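Side-chain contacts in cytoplasmic export protein 1 (Saccharomyces cerevisiae, PDB 3VWA), which acts in nuclear tRNA export, where it may collect tRNA from export receptors at the nuclear pore complex and pass aminoacylated tRNA to the translation machinery: residues L298-S303 with I346-K351; I327-T332 with L362-K367; N264-Y269 with S318-P323; Q387-S392 with L398-T403. One frame throughout, in Å; residues are numbered along the deposited sequence.

Interaction 1: residues L298-S303 with I346-K351; sequences LLMTQS and ITQSFK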
loop_
_atom_site.group_PDB
_atom_site.type_symbol
_atom_site.label_atom_id
_atom_site.label_comp_id
_atom_site.label_asym_id
_atom_site.label_seq_id
_atom_site.Cartn_x
_atom_site.Cartn_y
_atom_site.Cartn_z
ATOM N N LEU A 298 17.266 10.057 2.443
ATOM C CA LEU A 298 18.605 10.342 2.950
ATOM C C LEU A 298 19.674 9.785 2.027
ATOM O O LEU A 298 20.602 10.493 1.643
ATOM C CB LEU A 298 18.826 9.866 4.392
ATOM C CG LEU A 298 18.578 10.809 5.595
ATOM C CD1 LEU A 298 18.948 12.264 5.270
ATOM C CD2 LEU A 298 17.154 10.700 6.179
ATOM N N LEU A 299 19.534 8.522 1.641
ATOM C CA LEU A 299 20.520 7.889 0.775
ATOM C C LEU A 299 20.638 8.579 -0.594
ATOM O O LEU A 299 21.697 8.570 -1.209
ATOM C CB LEU A 299 20.131 6.443 0.551
ATOM C CG LEU A 299 20.093 5.561 1.772
ATOM C CD1 LEU A 299 19.577 4.221 1.287
ATOM C CD2 LEU A 299 21.487 5.455 2.362
HETATM N N MSE A 300 19.527 9.136 -1.071
HETATM C CA MSE A 300 19.460 9.752 -2.391
HETATM C C MSE A 300 20.138 11.094 -2.342
HETATM O O MSE A 300 20.766 11.509 -3.308
HETATM C CB MSE A 300 17.995 9.869 -2.802
HETATM C CG MSE A 300 17.590 8.569 -3.480
HETATM SE SE MSE A 300 15.828 8.839 -4.352
HETATM C CE MSE A 300 15.553 6.899 -4.408
ATOM N N THR A 301 20.017 11.804 -1.229
ATOM C CA THR A 301 20.864 12.976 -1.014
ATOM C C THR A 301 22.378 12.610 -0.935
ATOM O O THR A 301 23.221 13.287 -1.534
ATOM C CB THR A 301 20.360 13.763 0.200
ATOM O OG1 THR A 301 19.041 14.220 -0.091
ATOM C CG2 THR A 301 21.263 14.961 0.529
ATOM N N GLN A 302 22.709 11.525 -0.234
ATOM C CA GLN A 302 24.077 10.991 -0.180
ATOM C C GLN A 302 24.629 10.687 -1.562
ATOM O O GLN A 302 25.838 10.767 -1.778
ATOM C CB GLN A 302 24.099 9.660 0.558
ATOM C CG GLN A 302 24.219 9.646 2.073
ATOM C CD GLN A 302 24.232 8.205 2.583
ATOM O OE1 GLN A 302 23.885 7.271 1.849
ATOM N NE2 GLN A 302 24.642 8.014 3.827
ATOM N N SER A 303 23.741 10.271 -2.469
ATOM C CA SER A 303 24.093 9.831 -3.823
ATOM C C SER A 303 24.766 10.965 -4.604
ATOM O O SER A 303 25.717 10.735 -5.353
ATOM C CB SER A 303 22.825 9.371 -4.550
ATOM O OG SER A 303 22.961 8.088 -5.135
ATOM N N ILE A 346 9.581 9.818 -5.750
ATOM C CA ILE A 346 9.638 9.211 -7.065
ATOM C C ILE A 346 10.313 10.188 -8.012
ATOM O O ILE A 346 11.160 9.797 -8.775
ATOM C CB ILE A 346 8.232 8.808 -7.553
ATOM C CG1 ILE A 346 7.730 7.609 -6.735
ATOM C CG2 ILE A 346 8.199 8.561 -9.058
ATOM C CD1 ILE A 346 8.481 6.322 -6.959
ATOM N N THR A 347 9.983 11.466 -7.888
ATOM C CA THR A 347 10.711 12.556 -8.617
ATOM C C THR A 347 12.223 12.566 -8.444
ATOM O O THR A 347 12.987 12.627 -9.420
ATOM C CB THR A 347 10.163 13.927 -8.213
ATOM O OG1 THR A 347 8.803 13.979 -8.617
ATOM C CG2 THR A 347 10.926 15.074 -8.926
ATOM N N GLN A 348 12.650 12.489 -7.192
ATOM C CA GLN A 348 14.049 12.486 -6.806
ATOM C C GLN A 348 14.735 11.266 -7.387
ATOM O O GLN A 348 15.873 11.305 -7.919
ATOM C CB GLN A 348 14.056 12.410 -5.268
ATOM C CG GLN A 348 14.855 13.479 -4.540
ATOM C CD GLN A 348 15.385 12.980 -3.186
ATOM O OE1 GLN A 348 14.743 12.182 -2.490
ATOM N NE2 GLN A 348 16.582 13.433 -2.825
ATOM N N SER A 349 14.028 10.144 -7.328
ATOM C CA SER A 349 14.605 8.940 -7.861
ATOM C C SER A 349 14.759 8.956 -9.386
ATOM O O SER A 349 15.706 8.391 -9.883
ATOM C CB SER A 349 13.911 7.709 -7.293
ATOM O OG SER A 349 12.631 7.524 -7.867
ATOM N N PHE A 350 13.890 9.678 -10.102
ATOM C CA PHE A 350 14.037 9.904 -11.564
ATOM C C PHE A 350 15.212 10.809 -11.938
ATOM O O PHE A 350 15.847 10.618 -12.984
ATOM C CB PHE A 350 12.710 10.395 -12.196
ATOM C CG PHE A 350 11.832 9.257 -12.724
ATOM C CD1 PHE A 350 12.038 8.739 -14.009
ATOM C CD2 PHE A 350 10.864 8.650 -11.915
ATOM C CE1 PHE A 350 11.294 7.664 -14.509
ATOM C CE2 PHE A 350 10.098 7.585 -12.417
ATOM C CZ PHE A 350 10.294 7.096 -13.719
ATOM N N LYS A 351 15.526 11.759 -11.062
ATOM C CA LYS A 351 16.692 12.618 -11.227
ATOM C C LYS A 351 17.987 11.872 -10.892
ATOM O O LYS A 351 19.058 12.332 -11.249
ATOM C CB LYS A 351 16.632 13.833 -10.292
ATOM C CG LYS A 351 15.504 14.835 -10.471
ATOM C CD LYS A 351 15.756 15.989 -9.507
ATOM C CE LYS A 351 14.979 17.243 -9.867
ATOM N NZ LYS A 351 13.566 17.201 -9.379
#
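Two helices of the all-helical region, 283-303 and 342-351, meet here through M300 and the pair Q348 and S349. Their short segments run almost the same way, at 26° with axes 10.6 Å apart. M300, a selenomethionine, spans that separation with its long side chain. CG lies anti to the carbonyl carbon and the chain continues extended beyond it, which carries the selenium and the methyl across to S349. The terminal CE ends against CB of S349 at 3.4 Å, a snug carbon pair, and SE lies 3.7 Å from the same CB. The hydroxyl of S349 plays no part in this touch: its OG turns back along its own helix to the carbonyl O of I346 (2.9 Å), tilted 26° from the carbonyl plane. That oxygen also receives F350 N, so it serves two donors. The amide of Q348 lies beside the base of M300, NE2 3.8 Å from its CB and equally far from OG1 of T301, too long for a hydrogen bond. L321 of helix 321-335 packs against M300, so the helix lying between the two in sequence also meets this contact. Near-parallel packing of a helix on the next but one, here without any cross-contact hydrogen bond, is characteristic of alpha-solenoid stacks such as HEAT repeats.

Interaction 2: residues I327-T332 with L362-K367; sequences IVLDLT and LIYLPK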
loop_
_atom_site.group_PDB
_atom_site.type_symbol
_atom_site.label_atom_id
_atom_site.label_comp_id
_atom_site.label_asym_id
_atom_site.label_seq_id
_atom_site.Cartn_x
_atom_site.Cartn_y
_atom_site.Cartn_z
ATOM N N ILE A 327 11.286 -2.507 -2.445
ATOM C CA ILE A 327 10.362 -2.832 -1.384
ATOM C C ILE A 327 9.259 -1.816 -1.324
ATOM O O ILE A 327 8.091 -2.150 -1.110
ATOM C CB ILE A 327 11.095 -2.822 -0.044
ATOM C CG1 ILE A 327 12.427 -3.583 -0.146
ATOM C CG2 ILE A 327 10.254 -3.290 1.105
ATOM C CD1 ILE A 327 12.311 -5.075 -0.170
ATOM N N VAL A 328 9.617 -0.541 -1.441
ATOM C CA VAL A 328 8.633 0.481 -1.221
ATOM C C VAL A 328 7.614 0.397 -2.392
ATOM O O VAL A 328 6.403 0.463 -2.169
ATOM C CB VAL A 328 9.300 1.864 -1.101
ATOM C CG1 VAL A 328 8.370 2.961 -1.554
ATOM C CG2 VAL A 328 9.726 2.132 0.329
ATOM N N LEU A 329 8.124 0.265 -3.611
ATOM C CA LEU A 329 7.270 0.264 -4.825
ATOM C C LEU A 329 6.366 -0.935 -4.828
ATOM O O LEU A 329 5.196 -0.805 -5.178
ATOM C CB LEU A 329 8.075 0.231 -6.133
ATOM C CG LEU A 329 8.893 1.453 -6.487
ATOM C CD1 LEU A 329 9.910 1.103 -7.588
ATOM C CD2 LEU A 329 7.922 2.566 -6.853
ATOM N N ASP A 330 6.924 -2.082 -4.452
ATOM C CA ASP A 330 6.136 -3.306 -4.222
ATOM C C ASP A 330 5.075 -3.131 -3.157
ATOM O O ASP A 330 3.904 -3.338 -3.406
ATOM C CB ASP A 330 7.021 -4.520 -3.842
ATOM C CG ASP A 330 6.193 -5.820 -3.621
ATOM O OD1 ASP A 330 6.655 -6.713 -2.878
ATOM O OD2 ASP A 330 5.093 -5.984 -4.208
ATOM N N LEU A 331 5.463 -2.737 -1.956
ATOM C CA LEU A 331 4.490 -2.771 -0.861
ATOM C C LEU A 331 3.430 -1.677 -0.961
ATOM O O LEU A 331 2.313 -1.881 -0.489
ATOM C CB LEU A 331 5.182 -2.726 0.490
ATOM C CG LEU A 331 6.011 -3.959 0.845
ATOM C CD1 LEU A 331 6.637 -3.697 2.190
ATOM C CD2 LEU A 331 5.171 -5.240 0.866
ATOM N N THR A 332 3.809 -0.515 -1.505
ATOM C CA THR A 332 2.876 0.621 -1.669
ATOM C C THR A 332 1.826 0.182 -2.671
ATOM O O THR A 332 0.635 0.334 -2.420
ATOM C CB THR A 332 3.521 1.942 -2.191
ATOM O OG1 THR A 332 4.422 1.680 -3.263
ATOM C CG2 THR A 332 4.300 2.696 -1.078
ATOM N N LEU A 362 11.220 2.152 -14.432
ATOM C CA LEU A 362 10.542 1.887 -15.674
ATOM C C LEU A 362 9.549 0.750 -15.487
ATOM O O LEU A 362 8.439 0.867 -15.969
ATOM C CB LEU A 362 11.532 1.621 -16.830
ATOM C CG LEU A 362 12.401 2.757 -17.314
ATOM C CD1 LEU A 362 13.379 2.216 -18.347
ATOM C CD2 LEU A 362 11.672 3.949 -17.916
ATOM N N ILE A 363 9.957 -0.311 -14.783
ATOM C CA ILE A 363 9.063 -1.419 -14.383
ATOM C C ILE A 363 7.810 -1.008 -13.630
ATOM O O ILE A 363 6.775 -1.612 -13.856
ATOM C CB ILE A 363 9.800 -2.525 -13.572
ATOM C CG1 ILE A 363 10.738 -3.289 -14.493
ATOM C CG2 ILE A 363 8.847 -3.521 -12.946
ATOM C CD1 ILE A 363 12.025 -3.759 -13.846
ATOM N N TYR A 364 7.895 -0.003 -12.742
ATOM C CA TYR A 364 6.741 0.383 -11.950
ATOM C C TYR A 364 5.979 1.628 -12.486
ATOM O O TYR A 364 5.021 2.013 -11.860
ATOM C CB TYR A 364 7.119 0.597 -10.476
ATOM C CG TYR A 364 7.196 -0.700 -9.657
ATOM C CD1 TYR A 364 6.088 -1.200 -8.957
ATOM C CD2 TYR A 364 8.386 -1.404 -9.593
ATOM C CE1 TYR A 364 6.158 -2.407 -8.238
ATOM C CE2 TYR A 364 8.501 -2.573 -8.849
ATOM C CZ TYR A 364 7.395 -3.079 -8.183
ATOM O OH TYR A 364 7.585 -4.269 -7.511
ATOM N N LEU A 365 6.402 2.242 -13.610
ATOM C CA LEU A 365 5.835 3.524 -14.080
ATOM C C LEU A 365 4.344 3.471 -14.356
ATOM O O LEU A 365 3.627 4.333 -13.893
ATOM C CB LEU A 365 6.547 4.072 -15.341
ATOM C CG LEU A 365 7.159 5.484 -15.276
ATOM C CD1 LEU A 365 7.608 5.929 -16.650
ATOM C CD2 LEU A 365 6.335 6.588 -14.581
ATOM N N PRO A 366 3.877 2.451 -15.118
ATOM C CA PRO A 366 2.418 2.300 -15.357
ATOM C C PRO A 366 1.640 2.240 -14.052
ATOM O O PRO A 366 0.637 2.873 -13.919
ATOM C CB PRO A 366 2.307 0.968 -16.159
ATOM C CG PRO A 366 3.711 0.642 -16.609
ATOM C CD PRO A 366 4.643 1.300 -15.639
ATOM N N LYS A 367 2.162 1.558 -13.055
ATOM C CA LYS A 367 1.539 1.577 -11.745
ATOM C C LYS A 367 1.748 2.868 -10.992
ATOM O O LYS A 367 1.065 3.075 -10.037
ATOM C CB LYS A 367 2.083 0.427 -10.879
ATOM C CG LYS A 367 1.854 -0.945 -11.447
ATOM C CD LYS A 367 1.367 -1.857 -10.352
ATOM C CE LYS A 367 1.176 -3.264 -10.886
ATOM N NZ LYS A 367 2.471 -3.982 -10.721
HETATM O O HOH W 1 5.060 -5.506 -7.202
#
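One water oxygen is held by both D330 and Y364 and makes their polar link: it donates to D330 OD2 at 3.0 Å and lies 2.8 Å from Y364 OH. No direct hydrogen bond joins the two segments. The other carboxylate oxygen, D330 OD1, faces helix 255-271 and the residues after it, where it forms a salt bridge with R273 and probably a hydrogen bond with the hydroxyl of Y269, modelled implausibly short. Held by R273 and the water, the carboxylate is probably fixed in its rotation.

The apolar half of the contact belongs to L329. Its CB stands 3.6 Å from the centroid of the Y364 ring and only 5° off the ring normal, a CH-pi contact squarely over one face. Its CD1 reaches the rim at CD2 of the ring, also 3.6 Å away. With CG of Y364 set anti to its carbonyl carbon (chi1 -82°), the ring lies flat over L329 and its hydroxyl OH extends past it to D330, passing 3.7 Å from that residue's CB. Helix 355-368 is kinked just beyond the tyrosine, where the nitrogens of P366 and K367 lack bonds to the preceding turn.

Around the pair, L329 also touches I346 of helix 342-351, and I327 and V328 rest on L292 of helix 283-303. L362 leans on helix 394-407, so this contact sits between the earlier helices and the HEAT repeat at 381-419.

Interaction 3: residues N264-Y269 with S318-P323; sequences NLENLY and SHKLVP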
loop_
_atom_site.group_PDB
_atom_site.type_symbol
_atom_site.label_atom_id
_atom_site.label_comp_id
_atom_site.label_asym_id
_atom_site.label_seq_id
_atom_site.Cartn_x
_atom_site.Cartn_y
_atom_site.Cartn_z
ATOM N N ASN A 264 18.030 -5.392 7.672
ATOM C CA ASN A 264 17.339 -6.547 8.234
ATOM C C ASN A 264 15.966 -6.715 7.575
ATOM O O ASN A 264 15.553 -7.835 7.229
ATOM C CB ASN A 264 17.179 -6.392 9.744
ATOM C CG ASN A 264 18.451 -6.710 10.461
ATOM O OD1 ASN A 264 19.333 -7.336 9.876
ATOM N ND2 ASN A 264 18.559 -6.309 11.741
ATOM N N LEU A 265 15.292 -5.585 7.338
ATOM C CA LEU A 265 13.991 -5.627 6.685
ATOM C C LEU A 265 14.146 -6.217 5.304
ATOM O O LEU A 265 13.368 -7.081 4.914
ATOM C CB LEU A 265 13.353 -4.254 6.626
ATOM C CG LEU A 265 12.156 -4.019 5.673
ATOM C CD1 LEU A 265 11.000 -4.946 6.023
ATOM C CD2 LEU A 265 11.695 -2.555 5.767
ATOM N N GLU A 266 15.148 -5.759 4.573
ATOM C CA GLU A 266 15.382 -6.284 3.246
ATOM C C GLU A 266 15.636 -7.803 3.192
ATOM O O GLU A 266 15.249 -8.427 2.227
ATOM C CB GLU A 266 16.588 -5.592 2.598
ATOM C CG GLU A 266 16.954 -6.049 1.169
ATOM C CD GLU A 266 18.408 -5.687 0.807
ATOM O OE1 GLU A 266 19.076 -5.004 1.613
ATOM O OE2 GLU A 266 18.919 -6.104 -0.250
ATOM N N ASN A 267 16.359 -8.361 4.168
ATOM C CA ASN A 267 16.746 -9.790 4.109
ATOM C C ASN A 267 15.558 -10.686 4.399
ATOM O O ASN A 267 15.411 -11.771 3.813
ATOM C CB ASN A 267 17.821 -10.146 5.107
ATOM C CG ASN A 267 19.206 -9.810 4.614
ATOM O OD1 ASN A 267 20.016 -9.303 5.387
ATOM N ND2 ASN A 267 19.508 -10.113 3.334
ATOM N N LEU A 268 14.761 -10.245 5.355
ATOM C CA LEU A 268 13.477 -10.861 5.612
ATOM C C LEU A 268 12.507 -10.800 4.427
ATOM O O LEU A 268 11.729 -11.752 4.203
ATOM C CB LEU A 268 12.807 -10.137 6.753
ATOM C CG LEU A 268 13.349 -10.297 8.153
ATOM C CD1 LEU A 268 12.516 -9.354 9.017
ATOM C CD2 LEU A 268 13.258 -11.762 8.652
ATOM N N TYR A 269 12.486 -9.654 3.728
ATOM C CA TYR A 269 11.706 -9.537 2.489
ATOM C C TYR A 269 12.175 -10.480 1.376
ATOM O O TYR A 269 11.358 -11.090 0.703
ATOM C CB TYR A 269 11.727 -8.106 1.965
ATOM C CG TYR A 269 10.961 -7.824 0.676
ATOM C CD1 TYR A 269 11.578 -7.946 -0.570
ATOM C CD2 TYR A 269 9.673 -7.343 0.713
ATOM C CE1 TYR A 269 10.920 -7.641 -1.739
ATOM C CE2 TYR A 269 9.028 -6.987 -0.439
ATOM C CZ TYR A 269 9.645 -7.154 -1.655
ATOM O OH TYR A 269 9.003 -6.797 -2.819
ATOM N N SER A 318 24.822 3.741 -1.022
ATOM C CA SER A 318 24.058 3.892 -2.251
ATOM C C SER A 318 23.630 2.546 -2.899
ATOM O O SER A 318 22.692 2.499 -3.675
ATOM C CB SER A 318 24.817 4.831 -3.208
ATOM O OG SER A 318 24.976 4.262 -4.517
ATOM N N HIS A 319 24.268 1.451 -2.527
ATOM C CA HIS A 319 23.909 0.122 -3.060
ATOM C C HIS A 319 22.590 -0.385 -2.500
ATOM O O HIS A 319 22.068 -1.392 -2.940
ATOM C CB HIS A 319 25.024 -0.894 -2.724
ATOM C CG HIS A 319 25.152 -1.164 -1.247
ATOM N ND1 HIS A 319 25.476 -0.188 -0.351
ATOM C CD2 HIS A 319 24.993 -2.332 -0.514
ATOM C CE1 HIS A 319 25.487 -0.700 0.877
ATOM N NE2 HIS A 319 25.199 -2.018 0.786
ATOM N N LYS A 320 22.080 0.255 -1.458
ATOM C CA LYS A 320 20.770 -0.099 -0.939
ATOM C C LYS A 320 19.618 0.645 -1.653
ATOM O O LYS A 320 18.453 0.374 -1.386
ATOM C CB LYS A 320 20.700 0.109 0.588
ATOM C CG LYS A 320 21.654 -0.756 1.366
ATOM C CD LYS A 320 21.373 -2.237 1.114
ATOM C CE LYS A 320 21.886 -3.081 2.270
ATOM N NZ LYS A 320 21.732 -4.535 1.928
ATOM N N LEU A 321 19.952 1.574 -2.552
ATOM C CA LEU A 321 18.915 2.354 -3.259
ATOM C C LEU A 321 17.911 1.507 -4.025
ATOM O O LEU A 321 16.728 1.629 -3.820
ATOM C CB LEU A 321 19.549 3.353 -4.203
ATOM C CG LEU A 321 20.303 4.459 -3.467
ATOM C CD1 LEU A 321 21.228 5.120 -4.490
ATOM C CD2 LEU A 321 19.318 5.436 -2.872
ATOM N N VAL A 322 18.402 0.669 -4.917
ATOM C CA VAL A 322 17.585 -0.293 -5.676
ATOM C C VAL A 322 16.814 -1.261 -4.773
ATOM O O VAL A 322 15.610 -1.379 -4.904
ATOM C CB VAL A 322 18.442 -0.991 -6.781
ATOM C CG1 VAL A 322 17.686 -2.093 -7.522
ATOM C CG2 VAL A 322 18.898 0.049 -7.780
ATOM N N PRO A 323 17.485 -1.943 -3.819
ATOM C CA PRO A 323 16.661 -2.909 -3.044
ATOM C C PRO A 323 15.574 -2.280 -2.186
ATOM O O PRO A 323 14.461 -2.772 -2.200
ATOM C CB PRO A 323 17.668 -3.682 -2.178
ATOM C CG PRO A 323 19.025 -3.258 -2.653
ATOM C CD PRO A 323 18.911 -1.999 -3.483
HETATM O O HOH W 2 22.181 -5.674 -0.572
#
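A salt bridge between E266 and K320 ties helix 255-271 to the 3-10 turn leading into helix 321-335, within the alpha-helical region that follows the kinase-like domain. The two side chains approach at a slant rather than end-on. E266 reaches straight out of its helix, CG anti to the backbone N (chi1 -180°) and the chain extended, whereas K320 folds at its second torsion (chi2 -60°) and brings its amine alongside the carboxylate. NZ of K320 donates to OE1 of E266 at 2.7 Å, using the syn lone pair, the one on the side of the other oxygen. Because of the bend, the lysine's CE and CD also pass close to OE1, CE at 3.5 Å.

The second oxygen, OE2, faces the ring of P323 of helix 321-335. A water accepts from NZ of K320 at 2.8 Å and makes a weak, long bond to OE2, closing a small loop between the two charges. E266 is buried, so the ammonium group probably helps to offset its charge, and F324 packs beside it. The closest approach of the glutamate to P323 is OE2 against CB, 3.3 Å.

Interaction 4: residues Q387-S392 with L398-T403; sequences QGLTDS and LQTLKT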
loop_
_atom_site.group_PDB
_atom_site.type_symbol
_atom_site.label_atom_id
_atom_site.label_comp_id
_atom_site.label_asym_id
_atom_site.label_seq_id
_atom_site.Cartn_x
_atom_site.Cartn_y
_atom_site.Cartn_z
ATOM N N GLN A 387 14.977 11.179 -21.370
ATOM C CA GLN A 387 16.437 11.179 -21.564
ATOM C C GLN A 387 16.941 9.764 -21.544
ATOM O O GLN A 387 18.014 9.480 -22.084
ATOM C CB GLN A 387 17.162 11.995 -20.471
ATOM C CG GLN A 387 16.897 13.494 -20.495
ATOM C CD GLN A 387 16.626 14.022 -21.901
ATOM O OE1 GLN A 387 17.503 14.548 -22.567
ATOM N NE2 GLN A 387 15.390 13.880 -22.353
ATOM N N GLY A 388 16.186 8.864 -20.926
ATOM C CA GLY A 388 16.561 7.421 -21.027
ATOM C C GLY A 388 16.881 7.008 -22.472
ATOM O O GLY A 388 17.671 6.080 -22.720
ATOM N N LEU A 389 16.303 7.718 -23.443
ATOM C CA LEU A 389 16.492 7.279 -24.856
ATOM C C LEU A 389 17.854 7.584 -25.369
ATOM O O LEU A 389 18.309 6.978 -26.350
ATOM C CB LEU A 389 15.464 7.901 -25.821
ATOM C CG LEU A 389 14.022 7.469 -25.665
ATOM C CD1 LEU A 389 13.174 8.396 -26.546
ATOM C CD2 LEU A 389 13.838 6.005 -26.064
ATOM N N THR A 390 18.521 8.511 -24.680
ATOM C CA THR A 390 19.806 8.996 -25.142
ATOM C C THR A 390 20.950 8.487 -24.281
ATOM O O THR A 390 22.090 8.871 -24.497
ATOM C CB THR A 390 19.842 10.543 -25.227
ATOM O OG1 THR A 390 19.742 11.100 -23.912
ATOM C CG2 THR A 390 18.707 11.081 -26.099
ATOM N N ASP A 391 20.646 7.624 -23.314
ATOM C CA ASP A 391 21.636 6.985 -22.437
ATOM C C ASP A 391 22.534 6.046 -23.258
ATOM O O ASP A 391 22.118 5.558 -24.303
ATOM C CB ASP A 391 20.896 6.200 -21.347
ATOM C CG ASP A 391 21.817 5.697 -20.220
ATOM O OD1 ASP A 391 22.078 6.451 -19.280
ATOM O OD2 ASP A 391 22.245 4.534 -20.251
ATOM N N SER A 392 23.757 5.774 -22.765
ATOM C CA SER A 392 24.747 5.026 -23.514
ATOM C C SER A 392 24.482 3.556 -23.497
ATOM O O SER A 392 24.938 2.848 -24.381
ATOM C CB SER A 392 26.184 5.312 -23.009
ATOM O OG SER A 392 26.425 4.755 -21.715
ATOM N N LEU A 398 16.410 0.947 -25.046
ATOM C CA LEU A 398 15.315 0.048 -25.450
ATOM C C LEU A 398 14.187 0.026 -24.420
ATOM O O LEU A 398 13.046 0.232 -24.749
ATOM C CB LEU A 398 15.792 -1.386 -25.693
ATOM C CG LEU A 398 14.747 -2.404 -26.227
ATOM C CD1 LEU A 398 14.209 -1.998 -27.584
ATOM C CD2 LEU A 398 15.320 -3.843 -26.280
ATOM N N GLN A 399 14.497 -0.202 -23.152
ATOM C CA GLN A 399 13.388 -0.227 -22.202
ATOM C C GLN A 399 12.655 1.094 -22.117
ATOM O O GLN A 399 11.431 1.085 -21.948
ATOM C CB GLN A 399 13.776 -0.709 -20.810
ATOM C CG GLN A 399 14.234 -2.159 -20.781
ATOM C CD GLN A 399 13.196 -3.115 -21.349
ATOM O OE1 GLN A 399 13.392 -3.631 -22.409
ATOM N NE2 GLN A 399 12.092 -3.341 -20.634
ATOM N N THR A 400 13.371 2.224 -22.164
ATOM C CA THR A 400 12.671 3.503 -22.134
ATOM C C THR A 400 11.718 3.477 -23.337
ATOM O O THR A 400 10.548 3.749 -23.211
ATOM C CB THR A 400 13.634 4.706 -22.216
ATOM O OG1 THR A 400 14.652 4.619 -21.197
ATOM C CG2 THR A 400 12.896 5.998 -22.035
ATOM N N LEU A 401 12.236 3.103 -24.498
ATOM C CA LEU A 401 11.457 3.077 -25.705
ATOM C C LEU A 401 10.170 2.290 -25.564
ATOM O O LEU A 401 9.090 2.817 -25.843
ATOM C CB LEU A 401 12.296 2.610 -26.882
ATOM C CG LEU A 401 11.575 2.363 -28.218
ATOM C CD1 LEU A 401 10.871 3.616 -28.784
ATOM C CD2 LEU A 401 12.652 1.858 -29.159
ATOM N N LYS A 402 10.272 1.076 -25.071
ATOM C CA LYS A 402 9.107 0.189 -24.922
ATOM C C LYS A 402 8.104 0.662 -23.857
ATOM O O LYS A 402 7.037 0.058 -23.652
ATOM C CB LYS A 402 9.576 -1.177 -24.440
ATOM C CG LYS A 402 10.385 -2.002 -25.415
ATOM C CD LYS A 402 10.370 -3.441 -24.918
ATOM C CE LYS A 402 11.221 -4.353 -25.802
ATOM N NZ LYS A 402 11.002 -5.798 -25.481
ATOM N N THR A 403 8.478 1.670 -23.095
ATOM C CA THR A 403 7.627 2.119 -22.007
ATOM C C THR A 403 6.816 3.343 -22.447
ATOM O O THR A 403 5.927 3.746 -21.751
ATOM C CB THR A 403 8.525 2.426 -20.765
ATOM O OG1 THR A 403 9.127 1.195 -20.356
ATOM C CG2 THR A 403 7.760 2.977 -19.593
#
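T400 turns its side chain toward G388, and each of its atoms meets the 3-10 turn at G388-L389 that follows helix 374-387. CB of T400 lies 4.0 Å from C of G388 and close to CD2 of L389. At the first branch, OG1 of T400 stands anti to the carbonyl carbon (chi1 -54°) and comes to 3.4 Å from CA of G388. Its hydrogen bond, however, goes to the carbonyl O of L396, one turn earlier in its own helix. At the other branch, CG2 of T400 touches CA of G388 and the backbone N of L389, and lies 4.1 Å from CG of L389. With no side chain on G388, the two backbones come together, CA of G388 5.6 Å from CA of T400.

L389 adds the apolar side. One methyl, CD2 of L389, crosses to the helix and settles on L401, 3.7 Å from its backbone N and 3.8 Å from its CB. Nothing polar is exchanged between the two segments. The turn is organised from within instead: Q387 O receives both N and OG1 of T390, the hydroxyl in the carbonyl plane on a lone pair at 3.0 Å. Beyond it, the D391 carboxylate pairs with R355 while its backbone O accepts from R397, consistent with the aspartate and arginine found at such positions in HEAT repeats.

The contact lies at the turn between helices 374-387 and 394-407, and both segments fall within the HEAT repeat 381-419. T400 also rests on F385 of the former helix and L362 of helix 355-368, while L389 and L401 face helix 413-427 through F423 and L424.

How the interactions relate
The four contacts follow the helical region from its start behind the kinase-like domain into the first HEAT repeat. Interactions 1, 2 and 3 form a connected group with centres 15 to 16 Å apart: helix 321-335 serves interactions 2 and 3, and its L321 and L329 pack on residues of interaction 1. Along the chain, interaction 1 interlaces with both others, while interaction 3 closes before interaction 2 opens. Interaction 4 comes last; its centre is 18 Å from that of interaction 2, which it touches through L362 and L365, but its nearest atoms stay about 14 Å from interaction 3. The result is continuous helix-on-helix stacking, as in an elongated solenoid.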